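Local coordinates for protein N-acetylcysteine deacetylase (Bacillus subtilis, PDB 1YSJ) that probably removes the acetyl group from N-acetylcysteine with a dinuclear metal centre, releasing cysteine and acetate in a pathway that degrades S-(2-succino)cysteine, at residues A[36-48]-A[111-125]. The protein carries 1 engineered substitution. Sequence-based numbering, arbitrary orientation.
Sequences NMRRDLHEHPELS and FASKVDGTMHACGHD. With NI (nickel (II) ion), chain C; NI (nickel (II) ion), chain D.
D125 OD2 is gripped from opposite faces of its carboxylate plane, by R38 NE at 2.8 Å in a salt bridge and by H42 ND1 at 2.9 Å in a hydrogen bond. R38 reaches it with CG anti to the backbone N (chi1 -176°) and a bend at chi2, while NH1 holds a water that also bonds D125 OD1 and H120 O. Beside this buried cluster, F111 turns its ring edge toward the face of H42 and takes R39 CG over its own face in a CH-pi contact, 3.8 Å from the centroid; the R39 guanidinium lies nearly parallel (16°) over the ring. H42 NE2 is hydrogen-bonded to E105, and R38 and R39 form salt bridges with E382. Cut back to an alanine, R38 would give up both salt bridges, probably leaving D125 OD2 with H42 alone. P45 packs its CB against H120 CD2 at 3.6 Å. Toward solvent, exposed K114 runs alongside E43, NZ meeting OE1 at 2.7 Å in a salt bridge, although K114 N donates almost straight to E43 O (2.8 Å, 176°). The contact joins helix 28-43 to the segment carrying C122, which bridges both nickel ions, and H124, a ligand of one, in the dinuclear metal site characteristic of M20 peptidases.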
loop_
_atom_site.group_PDB
_atom_site.type_symbol
_atom_site.label_atom_id
_atom_site.label_comp_id
_atom_site.label_asym_id
_atom_site.label_seq_id
_atom_site.Cartn_x
_atom_site.Cartn_y
_atom_site.Cartn_z
ATOM N N ASN A 36 46.503 11.867 1.354
ATOM C CA ASN A 36 46.656 10.691 0.502
ATOM C C ASN A 36 45.915 9.451 0.991
ATOM O O ASN A 36 45.404 8.682 0.181
ATOM C CB ASN A 36 48.137 10.391 0.238
ATOM C CG ASN A 36 48.737 11.303 -0.824
ATOM O OD1 ASN A 36 49.958 11.423 -0.939
ATOM N ND2 ASN A 36 47.875 11.952 -1.608
HETATM N N MSE A 37 45.851 9.264 2.308
HETATM C CA MSE A 37 45.074 8.166 2.890
HETATM C C MSE A 37 43.574 8.386 2.714
HETATM O O MSE A 37 42.852 7.468 2.331
HETATM C CB MSE A 37 45.419 7.963 4.365
HETATM C CG MSE A 37 46.780 7.310 4.591
HETATM SE SE MSE A 37 47.110 6.873 6.464
HETATM C CE MSE A 37 47.184 8.673 7.204
ATOM N N ARG A 38 43.118 9.607 2.990
ATOM C CA ARG A 38 41.724 9.992 2.775
ATOM C C ARG A 38 41.289 9.717 1.335
ATOM O O ARG A 38 40.215 9.163 1.099
ATOM C CB ARG A 38 41.514 11.476 3.109
ATOM C CG ARG A 38 40.064 11.961 3.006
ATOM C CD ARG A 38 39.731 12.518 1.621
ATOM N NE ARG A 38 38.295 12.730 1.442
ATOM C CZ ARG A 38 37.757 13.728 0.742
ATOM N NH1 ARG A 38 36.439 13.834 0.644
ATOM N NH2 ARG A 38 38.530 14.629 0.152
ATOM N N ARG A 39 42.131 10.113 0.386
ATOM C CA ARG A 39 41.799 10.021 -1.033
ATOM C C ARG A 39 41.853 8.600 -1.570
ATOM O O ARG A 39 41.064 8.243 -2.442
ATOM C CB ARG A 39 42.694 10.932 -1.851
ATOM C CG ARG A 39 42.446 12.389 -1.585
ATOM C CD ARG A 39 43.312 13.227 -2.476
ATOM N NE ARG A 39 43.146 14.646 -2.185
ATOM C CZ ARG A 39 43.599 15.621 -2.962
ATOM N NH1 ARG A 39 44.240 15.328 -4.088
ATOM N NH2 ARG A 39 43.405 16.887 -2.613
ATOM N N ASP A 40 42.776 7.796 -1.048
ATOM C CA ASP A 40 42.847 6.380 -1.394
ATOM C C ASP A 40 41.563 5.647 -1.002
ATOM O O ASP A 40 41.063 4.816 -1.761
ATOM C CB ASP A 40 44.059 5.717 -0.738
ATOM C CG ASP A 40 44.161 4.229 -1.058
ATOM O OD1 ASP A 40 43.728 3.805 -2.152
ATOM O OD2 ASP A 40 44.680 3.479 -0.209
ATOM N N LEU A 41 41.037 5.964 0.180
ATOM C CA LEU A 41 39.782 5.390 0.650
ATOM C C LEU A 41 38.570 5.904 -0.132
ATOM O O LEU A 41 37.703 5.121 -0.518
ATOM C CB LEU A 41 39.600 5.651 2.146
ATOM C CG LEU A 41 40.699 5.151 3.095
ATOM C CD1 LEU A 41 40.306 5.469 4.516
ATOM C CD2 LEU A 41 41.007 3.654 2.933
ATOM N N HIS A 42 38.528 7.216 -0.364
ATOM C CA HIS A 42 37.455 7.873 -1.116
ATOM C C HIS A 42 37.368 7.336 -2.546
ATOM O O HIS A 42 36.280 7.171 -3.100
ATOM C CB HIS A 42 37.692 9.389 -1.134
ATOM C CG HIS A 42 36.572 10.176 -1.741
ATOM N ND1 HIS A 42 35.515 10.661 -1.000
ATOM C CD2 HIS A 42 36.348 10.570 -3.019
ATOM C CE1 HIS A 42 34.682 11.310 -1.795
ATOM N NE2 HIS A 42 35.166 11.271 -3.025
ATOM N N GLU A 43 38.534 7.066 -3.124
ATOM C CA GLU A 43 38.661 6.529 -4.470
ATOM C C GLU A 43 38.233 5.068 -4.562
ATOM O O GLU A 43 37.746 4.629 -5.602
ATOM C CB GLU A 43 40.115 6.653 -4.907
ATOM C CG GLU A 43 40.347 6.625 -6.392
ATOM C CD GLU A 43 41.758 7.043 -6.744
ATOM O OE1 GLU A 43 42.196 6.736 -7.873
ATOM O OE2 GLU A 43 42.428 7.675 -5.890
ATOM N N HIS A 44 38.437 4.320 -3.480
ATOM C CA HIS A 44 38.088 2.905 -3.427
ATOM C C HIS A 44 37.112 2.618 -2.272
ATOM O O HIS A 44 37.469 1.949 -1.297
ATOM C CB HIS A 44 39.352 2.049 -3.303
ATOM C CG HIS A 44 40.378 2.332 -4.359
ATOM N ND1 HIS A 44 40.193 2.001 -5.685
ATOM C CD2 HIS A 44 41.596 2.918 -4.283
ATOM C CE1 HIS A 44 41.255 2.368 -6.379
ATOM N NE2 HIS A 44 42.121 2.925 -5.552
ATOM N N PRO A 45 35.868 3.124 -2.382
ATOM C CA PRO A 45 34.931 2.962 -1.281
ATOM C C PRO A 45 34.321 1.561 -1.234
ATOM O O PRO A 45 34.161 0.918 -2.272
ATOM C CB PRO A 45 33.856 4.007 -1.590
ATOM C CG PRO A 45 33.856 4.117 -3.046
ATOM C CD PRO A 45 35.260 3.856 -3.512
ATOM N N GLU A 46 33.985 1.108 -0.031
ATOM C CA GLU A 46 33.365 -0.197 0.156
ATOM C C GLU A 46 32.102 -0.078 1.008
ATOM O O GLU A 46 32.003 0.794 1.869
ATOM C CB GLU A 46 34.370 -1.189 0.777
ATOM C CG GLU A 46 35.533 -1.570 -0.157
ATOM C CD GLU A 46 36.647 -2.345 0.541
ATOM O OE1 GLU A 46 37.230 -1.799 1.501
ATOM O OE2 GLU A 46 36.955 -3.490 0.121
ATOM N N LEU A 47 31.142 -0.961 0.757
ATOM C CA LEU A 47 29.861 -0.954 1.473
ATOM C C LEU A 47 29.956 -1.632 2.846
ATOM O O LEU A 47 30.921 -2.335 3.118
ATOM C CB LEU A 47 28.762 -1.594 0.609
ATOM C CG LEU A 47 28.501 -0.905 -0.741
ATOM C CD1 LEU A 47 27.582 -1.713 -1.640
ATOM C CD2 LEU A 47 27.930 0.485 -0.529
ATOM N N SER A 48 28.960 -1.387 3.700
ATOM C CA SER A 48 28.850 -1.996 5.040
ATOM C C SER A 48 29.145 -3.494 5.048
ATOM O O SER A 48 28.555 -4.246 4.270
ATOM C CB SER A 48 27.446 -1.762 5.621
ATOM O OG SER A 48 27.196 -0.387 5.874
ATOM N N PHE A 111 39.968 12.297 -7.543
ATOM C CA PHE A 111 40.063 11.114 -6.694
ATOM C C PHE A 111 38.681 10.544 -6.364
ATOM O O PHE A 111 38.508 9.855 -5.354
ATOM C CB PHE A 111 40.832 11.448 -5.410
ATOM C CG PHE A 111 40.269 12.621 -4.650
ATOM C CD1 PHE A 111 39.291 12.433 -3.675
ATOM C CD2 PHE A 111 40.718 13.914 -4.906
ATOM C CE1 PHE A 111 38.766 13.516 -2.973
ATOM C CE2 PHE A 111 40.201 15.001 -4.209
ATOM C CZ PHE A 111 39.224 14.800 -3.238
ATOM N N ALA A 112 37.703 10.832 -7.222
ATOM C CA ALA A 112 36.342 10.330 -7.047
ATOM C C ALA A 112 36.309 8.808 -7.129
ATOM O O ALA A 112 37.164 8.194 -7.775
ATOM C CB ALA A 112 35.414 10.937 -8.087
ATOM N N SER A 113 35.321 8.207 -6.467
ATOM C CA SER A 113 35.148 6.758 -6.475
ATOM C C SER A 113 35.370 6.174 -7.863
ATOM O O SER A 113 34.779 6.633 -8.848
ATOM C CB SER A 113 33.755 6.381 -5.976
ATOM O OG SER A 113 33.490 5.009 -6.203
ATOM N N LYS A 114 36.236 5.169 -7.923
ATOM C CA LYS A 114 36.458 4.401 -9.143
ATOM C C LYS A 114 35.492 3.214 -9.202
ATOM O O LYS A 114 35.501 2.441 -10.162
ATOM C CB LYS A 114 37.919 3.948 -9.234
ATOM C CG LYS A 114 38.884 5.100 -9.482
ATOM C CD LYS A 114 40.316 4.625 -9.711
ATOM C CE LYS A 114 41.027 5.490 -10.760
ATOM N NZ LYS A 114 41.211 6.918 -10.352
ATOM N N VAL A 115 34.661 3.093 -8.169
ATOM C CA VAL A 115 33.598 2.097 -8.109
ATOM C C VAL A 115 32.239 2.775 -8.334
ATOM O O VAL A 115 31.700 3.420 -7.431
ATOM C CB VAL A 115 33.590 1.360 -6.742
ATOM C CG1 VAL A 115 32.574 0.212 -6.747
ATOM C CG2 VAL A 115 34.998 0.864 -6.377
ATOM N N ASP A 116 31.700 2.630 -9.544
ATOM C CA ASP A 116 30.413 3.225 -9.914
ATOM C C ASP A 116 29.265 2.721 -9.037
ATOM O O ASP A 116 29.086 1.515 -8.861
ATOM C CB ASP A 116 30.100 2.956 -11.392
ATOM C CG ASP A 116 31.039 3.697 -12.351
ATOM O OD1 ASP A 116 31.011 3.372 -13.556
ATOM O OD2 ASP A 116 31.799 4.598 -11.919
ATOM N N GLY A 117 28.496 3.655 -8.486
ATOM C CA GLY A 117 27.366 3.316 -7.634
ATOM C C GLY A 117 27.724 3.225 -6.160
ATOM O O GLY A 117 26.848 3.022 -5.326
ATOM N N THR A 118 29.013 3.365 -5.847
ATOM C CA THR A 118 29.483 3.414 -4.465
ATOM C C THR A 118 30.256 4.713 -4.224
ATOM O O THR A 118 31.017 5.163 -5.083
ATOM C CB THR A 118 30.339 2.175 -4.102
ATOM O OG1 THR A 118 29.604 0.986 -4.407
ATOM C CG2 THR A 118 30.685 2.151 -2.610
HETATM N N MSE A 119 30.038 5.320 -3.059
HETATM C CA MSE A 119 30.673 6.588 -2.711
HETATM C C MSE A 119 30.731 6.822 -1.211
HETATM O O MSE A 119 29.781 6.517 -0.491
HETATM C CB MSE A 119 29.948 7.763 -3.375
HETATM C CG MSE A 119 30.332 9.124 -2.814
HETATM SE SE MSE A 119 29.256 10.617 -3.446
HETATM C CE MSE A 119 27.609 9.697 -3.743
ATOM N N HIS A 120 31.847 7.389 -0.762
ATOM C CA HIS A 120 31.975 7.910 0.590
ATOM C C HIS A 120 31.265 9.261 0.704
ATOM O O HIS A 120 31.908 10.308 0.811
ATOM C CB HIS A 120 33.457 8.027 0.980
ATOM C CG HIS A 120 34.005 6.798 1.635
ATOM N ND1 HIS A 120 33.567 6.352 2.864
ATOM C CD2 HIS A 120 34.960 5.924 1.238
ATOM C CE1 HIS A 120 34.221 5.252 3.191
ATOM N NE2 HIS A 120 35.071 4.969 2.219
ATOM N N ALA A 121 29.934 9.223 0.682
ATOM C CA ALA A 121 29.104 10.430 0.681
ATOM C C ALA A 121 28.775 10.935 2.089
ATOM O O ALA A 121 27.965 11.846 2.259
ATOM C CB ALA A 121 27.820 10.186 -0.115
ATOM N N CYS A 122 29.409 10.345 3.092
ATOM C CA CYS A 122 29.189 10.742 4.478
ATOM C C CYS A 122 30.501 11.112 5.188
ATOM O O CYS A 122 30.509 11.372 6.387
ATOM C CB CYS A 122 28.444 9.635 5.229
ATOM S SG CYS A 122 27.433 10.222 6.617
ATOM N N GLY A 123 31.603 11.132 4.435
ATOM C CA GLY A 123 32.910 11.555 4.958
ATOM C C GLY A 123 33.627 10.570 5.877
ATOM O O GLY A 123 34.519 10.963 6.624
ATOM N N HIS A 124 33.261 9.293 5.808
ATOM C CA HIS A 124 33.864 8.264 6.660
ATOM C C HIS A 124 35.320 7.989 6.292
ATOM O O HIS A 124 36.113 7.537 7.132
ATOM C CB HIS A 124 33.040 6.979 6.609
ATOM C CG HIS A 124 31.670 7.116 7.203
ATOM N ND1 HIS A 124 30.865 6.030 7.474
ATOM C CD2 HIS A 124 30.967 8.210 7.587
ATOM C CE1 HIS A 124 29.721 6.449 7.986
ATOM N NE2 HIS A 124 29.758 7.768 8.067
ATOM N N ASP A 125 35.661 8.254 5.032
ATOM C CA ASP A 125 37.045 8.257 4.591
ATOM C C ASP A 125 37.839 9.307 5.386
ATOM O O ASP A 125 38.917 9.010 5.907
ATOM C CB ASP A 125 37.142 8.495 3.070
ATOM C CG ASP A 125 36.392 9.744 2.605
ATOM O OD1 ASP A 125 35.399 10.145 3.249
ATOM O OD2 ASP A 125 36.792 10.323 1.573
HETATM NI NI NI C . 28.300 9.061 8.701
HETATM NI NI NI D . 25.669 8.348 6.766
HETATM O O HOH W 1 34.271 12.071 1.617
HETATM O O HOH W 2 33.848 7.970 -2.815
HETATM O O HOH W 3 35.157 1.998 2.576
HETATM O O HOH W 4 26.560 8.444 9.074
HETATM O O HOH W 5 28.690 8.031 10.691
HETATM O O HOH W 6 24.144 9.327 8.247
#